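Long-range contact in evasin-3 (Rhipicephalus sanguineus, PDB 6I31), which neutralises host CXC chemokines such as CXCL8 as a salivary tick protein, disrupting the CXCL8 homodimer and inhibiting its interaction with the receptor CXCR2: residues 31-39 / 48-56. Residues are numbered along the deposited sequence; the frame is centred on the assembly and turned at random.
Sequences NECPEGCFC and GHCYKIIGN
A chi1 of 64° sets Phe38 CG between its own backbone N and carbonyl carbon, and this brings one face of the ring over Tyr51 CB, while Tyr51 CG lies anti to its own carbonyl carbon. The two belong to the antiparallel hairpin of a knottin, a small cystine-knot fold. Phe38 and Tyr51 form a hydrogen-bonded pair of this hairpin: Phe38 N donates to Tyr51 O at 2.7 Å, and Tyr51 N returns a bond to Phe38 O at 2.9 Å. On the face carrying both aromatic side chains, Tyr51 CB makes a CH-pi contact with the Phe38 ring, 3.9 Å from its centroid and 23° off the ring normal. The two rings cross obliquely, with centroids 5.8 Å apart; Ile53 CG1 lies 4.2 Å from Phe38 CE1, extending the apolar contact.

The side chains of Cys39 and Cys50 lie on the other face. These residues form the next, non-hydrogen-bonded pair, yet each side chain has a different partner: Cys39 joins Cys26, while Cys33 SG bonds Cys50 SG at 2.3 Å with a torsion of -90° about the S-S bond. With Cys37 tied to Cys22, the three disulfides follow the knottin pattern, in which Cys33-Cys50 passes through the ring formed by the other two and the backbone between them.

Between Cys33 and the strand, a type II turn from Pro34 to Cys37 reverses the chain, closed by the hydrogen bond from Cys37 N to Pro34 O, 3.0 Å. Gly36 takes the third turn position with a positive phi suited to glycine, and Gly36 O lies against Lys52 CB.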
ATOM      1  N   ASN A  31      -6.093  15.411   1.247  1.00 65.86           N
ATOM      2  CA  ASN A  31      -4.803  14.719   1.397  1.00 63.66           C
ATOM      3  C   ASN A  31      -4.876  13.832   2.650  1.00 60.63           C
ATOM      4  O   ASN A  31      -4.259  14.125   3.669  1.00 60.71           O
ATOM      5  CB  ASN A  31      -3.624  15.710   1.423  1.00 68.80           C
ATOM      6  CG  ASN A  31      -2.773  15.716   0.163  1.00 99.82           C
ATOM      7  OD1 ASN A  31      -3.167  15.235  -0.910  1.00 92.44           O
ATOM      8  ND2 ASN A  31      -1.577  16.277   0.265  1.00 95.03           N
ATOM      9  N   GLU A  32      -5.682  12.765   2.570  1.00 51.60           N
ATOM     10  CA  GLU A  32      -5.952  11.880   3.696  1.00 50.25           C
ATOM     11  C   GLU A  32      -5.029  10.675   3.867  1.00 48.00           C
ATOM     12  O   GLU A  32      -5.006  10.098   4.952  1.00 49.18           O
ATOM     13  CB  GLU A  32      -7.386  11.393   3.623  1.00 52.04           C
ATOM     14  CG  GLU A  32      -8.281  11.923   4.717  1.00 65.52           C
ATOM     15  CD  GLU A  32      -9.549  11.105   4.752  1.00 83.08           C
ATOM     16  OE1 GLU A  32     -10.397  11.284   3.848  1.00 51.22           O
ATOM     17  OE2 GLU A  32      -9.670  10.246   5.655  1.00 87.74           O
ATOM     18  N   CYS A  33      -4.300  10.264   2.837  1.00 38.01           N
ATOM     19  CA  CYS A  33      -3.456   9.091   3.014  1.00 33.38           C
ATOM     20  C   CYS A  33      -2.114   9.408   3.639  1.00 37.17           C
ATOM     21  O   CYS A  33      -1.562  10.468   3.350  1.00 36.97           O
ATOM     22  CB  CYS A  33      -3.301   8.321   1.709  1.00 31.26           C
ATOM     23  SG  CYS A  33      -4.814   7.460   1.205  1.00 33.32           S
ATOM     24  N   PRO A  34      -1.544   8.485   4.445  1.00 33.71           N
ATOM     25  CA  PRO A  34      -0.189   8.723   4.979  1.00 35.11           C
ATOM     26  C   PRO A  34       0.805   8.841   3.830  1.00 36.07           C
ATOM     27  O   PRO A  34       0.579   8.316   2.747  1.00 32.60           O
ATOM     28  CB  PRO A  34       0.096   7.472   5.817  1.00 36.91           C
ATOM     29  CG  PRO A  34      -1.245   6.890   6.115  1.00 40.35           C
ATOM     30  CD  PRO A  34      -2.050   7.166   4.872  1.00 35.20           C
ATOM     31  N   GLU A  35       1.917   9.526   4.067  1.00 33.00           N
ATOM     32  CA  GLU A  35       2.956   9.767   3.058  1.00 31.73           C
ATOM     33  C   GLU A  35       3.493   8.411   2.580  1.00 31.10           C
ATOM     34  O   GLU A  35       3.669   7.526   3.394  1.00 31.70           O
ATOM     35  CB  GLU A  35       4.073  10.620   3.707  1.00 33.25           C
ATOM     36  CG  GLU A  35       3.561  11.957   4.264  1.00 40.56           C
ATOM     37  CD  GLU A  35       3.037  12.034   5.697  1.00 62.34           C
ATOM     38  OE1 GLU A  35       2.680  10.990   6.298  1.00 39.28           O
ATOM     39  OE2 GLU A  35       2.994  13.168   6.227  1.00 68.80           O
ATOM     40  N   GLY A  36       3.688   8.220   1.281  1.00 27.66           N
ATOM     41  CA  GLY A  36       4.144   6.909   0.792  1.00 26.22           C
ATOM     42  C   GLY A  36       3.015   5.948   0.451  1.00 26.16           C
ATOM     43  O   GLY A  36       3.260   4.822  -0.020  1.00 24.81           O
ATOM     44  N   CYS A  37       1.769   6.395   0.717  1.00 22.24           N
ATOM     45  CA  CYS A  37       0.533   5.682   0.382  1.00 23.53           C
ATOM     46  C   CYS A  37      -0.247   6.467  -0.644  1.00 28.63           C
ATOM     47  O   CYS A  37      -0.056   7.677  -0.779  1.00 29.52           O
ATOM     48  CB  CYS A  37      -0.318   5.443   1.621  1.00 24.59           C
ATOM     49  SG  CYS A  37       0.569   4.573   2.935  1.00 29.07           S
ATOM     50  N   PHE A  38      -1.196   5.803  -1.292  1.00 22.28           N
ATOM     51  CA  PHE A  38      -2.071   6.466  -2.233  1.00 21.94           C
ATOM     52  C   PHE A  38      -3.518   6.144  -1.919  1.00 25.58           C
ATOM     53  O   PHE A  38      -3.821   5.058  -1.440  1.00 22.50           O
ATOM     54  CB  PHE A  38      -1.729   6.084  -3.689  1.00 22.78           C
ATOM     55  CG  PHE A  38      -1.899   4.631  -4.106  1.00 21.98           C
ATOM     56  CD1 PHE A  38      -0.865   3.712  -3.926  1.00 23.30           C
ATOM     57  CD2 PHE A  38      -3.089   4.189  -4.670  1.00 22.32           C
ATOM     58  CE1 PHE A  38      -1.005   2.385  -4.354  1.00 22.25           C
ATOM     59  CE2 PHE A  38      -3.230   2.863  -5.098  1.00 23.99           C
ATOM     60  CZ  PHE A  38      -2.171   1.988  -4.982  1.00 21.28           C
ATOM     61  N   CYS A  39      -4.418   7.064  -2.260  1.00 24.08           N
ATOM     62  CA  CYS A  39      -5.833   6.793  -2.130  1.00 23.94           C
ATOM     63  C   CYS A  39      -6.316   6.074  -3.397  1.00 25.17           C
ATOM     64  O   CYS A  39      -6.310   6.674  -4.467  1.00 24.49           O
ATOM     65  CB  CYS A  39      -6.620   8.074  -1.894  1.00 26.57           C
ATOM     66  SG  CYS A  39      -8.380   7.764  -1.608  1.00 31.29           S
ATOM     67  N   GLY A  48     -12.549   5.628  -1.004  1.00 26.87           N
ATOM     68  CA  GLY A  48     -11.721   4.453  -1.239  1.00 25.23           C
ATOM     69  C   GLY A  48     -10.880   4.099  -0.031  1.00 27.73           C
ATOM     70  O   GLY A  48     -11.288   4.316   1.113  1.00 25.59           O
ATOM     71  N   HIS A  49      -9.722   3.498  -0.281  1.00 24.76           N
ATOM     72  CA  HIS A  49      -8.822   3.066   0.782  1.00 25.65           C
ATOM     73  C   HIS A  49      -7.401   3.431   0.450  1.00 26.99           C
ATOM     74  O   HIS A  49      -7.055   3.582  -0.723  1.00 25.18           O
ATOM     75  CB  HIS A  49      -8.921   1.551   0.977  1.00 28.06           C
ATOM     76  CG  HIS A  49     -10.269   1.136   1.434  1.00 34.43           C
ATOM     77  ND1 HIS A  49     -11.264   0.844   0.533  1.00 37.42           N
ATOM     78  CD2 HIS A  49     -10.777   1.082   2.684  1.00 38.14           C
ATOM     79  CE1 HIS A  49     -12.328   0.576   1.257  1.00 38.18           C
ATOM     80  NE2 HIS A  49     -12.072   0.682   2.551  1.00 39.12           N
ATOM     81  N   CYS A  50      -6.580   3.577   1.483  1.00 23.76           N
ATOM     82  CA  CYS A  50      -5.162   3.864   1.345  1.00 23.63           C
ATOM     83  C   CYS A  50      -4.396   2.591   1.081  1.00 26.22           C
ATOM     84  O   CYS A  50      -4.589   1.588   1.770  1.00 25.49           O
ATOM     85  CB  CYS A  50      -4.626   4.593   2.571  1.00 23.97           C
ATOM     86  SG  CYS A  50      -5.489   6.150   2.915  1.00 29.22           S
ATOM     87  N   TYR A  51      -3.501   2.647   0.075  1.00 22.00           N
ATOM     88  CA  TYR A  51      -2.657   1.507  -0.282  1.00 21.05           C
ATOM     89  C   TYR A  51      -1.222   1.973  -0.399  1.00 23.55           C
ATOM     90  O   TYR A  51      -0.993   3.170  -0.525  1.00 22.78           O
ATOM     91  CB  TYR A  51      -3.081   0.895  -1.612  1.00 20.44           C
ATOM     92  CG  TYR A  51      -4.520   0.442  -1.635  1.00 24.18           C
ATOM     93  CD1 TYR A  51      -4.924  -0.709  -0.958  1.00 28.19           C
ATOM     94  CD2 TYR A  51      -5.487   1.179  -2.304  1.00 23.95           C
ATOM     95  CE1 TYR A  51      -6.267  -1.112  -0.945  1.00 29.13           C
ATOM     96  CE2 TYR A  51      -6.827   0.773  -2.318  1.00 25.26           C
ATOM     97  CZ  TYR A  51      -7.212  -0.361  -1.620  1.00 31.90           C
ATOM     98  OH  TYR A  51      -8.532  -0.753  -1.630  1.00 36.73           O
ATOM     99  N   LYS A  52      -0.297   1.034  -0.535  1.00 21.11           N
ATOM    100  CA  LYS A  52       1.134   1.333  -0.740  1.00 19.93           C
ATOM    101  C   LYS A  52       1.780   0.210  -1.513  1.00 22.32           C
ATOM    102  O   LYS A  52       1.240  -0.900  -1.582  1.00 20.64           O
ATOM    103  CB  LYS A  52       1.876   1.619   0.589  1.00 21.88           C
ATOM    104  CG  LYS A  52       1.893   0.393   1.515  1.00 20.78           C
ATOM    105  CD  LYS A  52       2.588   0.692   2.869  1.00 24.92           C
ATOM    106  CE  LYS A  52       2.315  -0.482   3.809  1.00 33.49           C
ATOM    107  NZ  LYS A  52       2.795  -0.195   5.195  1.00 40.15           N
ATOM    108  N   ILE A  53       2.910   0.509  -2.136  1.00 17.92           N
ATOM    109  CA  ILE A  53       3.644  -0.432  -2.943  1.00 18.03           C
ATOM    110  C   ILE A  53       4.825  -0.926  -2.157  1.00 18.13           C
ATOM    111  O   ILE A  53       5.609  -0.134  -1.629  1.00 19.01           O
ATOM    112  CB  ILE A  53       4.089   0.208  -4.259  1.00 21.09           C
ATOM    113  CG1 ILE A  53       2.853   0.841  -5.006  1.00 22.71           C
ATOM    114  CG2 ILE A  53       4.831  -0.810  -5.107  1.00 20.88           C
ATOM    115  CD1 ILE A  53       3.256   1.554  -6.272  1.00 28.43           C
ATOM    116  N   ILE A  54       4.978  -2.253  -2.106  1.00 17.64           N
ATOM    117  CA  ILE A  54       6.133  -2.837  -1.433  1.00 18.49           C
ATOM    118  C   ILE A  54       6.748  -3.886  -2.325  1.00 21.55           C
ATOM    119  O   ILE A  54       6.084  -4.426  -3.228  1.00 21.20           O
ATOM    120  CB  ILE A  54       5.756  -3.410   0.003  1.00 21.41           C
ATOM    121  CG1 ILE A  54       4.688  -4.535  -0.046  1.00 22.18           C
ATOM    122  CG2 ILE A  54       5.291  -2.282   0.954  1.00 22.33           C
ATOM    123  CD1 ILE A  54       5.248  -5.973  -0.185  1.00 30.28           C
ATOM    124  N   GLY A  55       7.999  -4.172  -2.048  1.00 19.07           N
ATOM    125  CA  GLY A  55       8.734  -5.262  -2.667  1.00 19.68           C
ATOM    126  C   GLY A  55       9.140  -6.216  -1.560  1.00 22.69           C
ATOM    127  O   GLY A  55       9.558  -5.775  -0.492  1.00 21.95           O
ATOM    128  N   ASN A  56       9.068  -7.515  -1.797  1.00 18.35           N
ATOM    129  CA  ASN A  56       9.495  -8.466  -0.796  1.00 20.20           C
ATOM    130  C   ASN A  56      10.942  -8.815  -0.982  1.00 24.93           C
ATOM    131  O   ASN A  56      11.384  -9.057  -2.102  1.00 24.57           O
ATOM    132  CB  ASN A  56       8.685  -9.766  -0.957  1.00 20.20           C
ATOM    133  CG  ASN A  56       7.324  -9.628  -0.373  1.00 32.20           C
ATOM    134  OD1 ASN A  56       7.149  -9.720   0.841  1.00 28.96           O
ATOM    135  ND2 ASN A  56       6.339  -9.401  -1.233  1.00 26.15           N
TER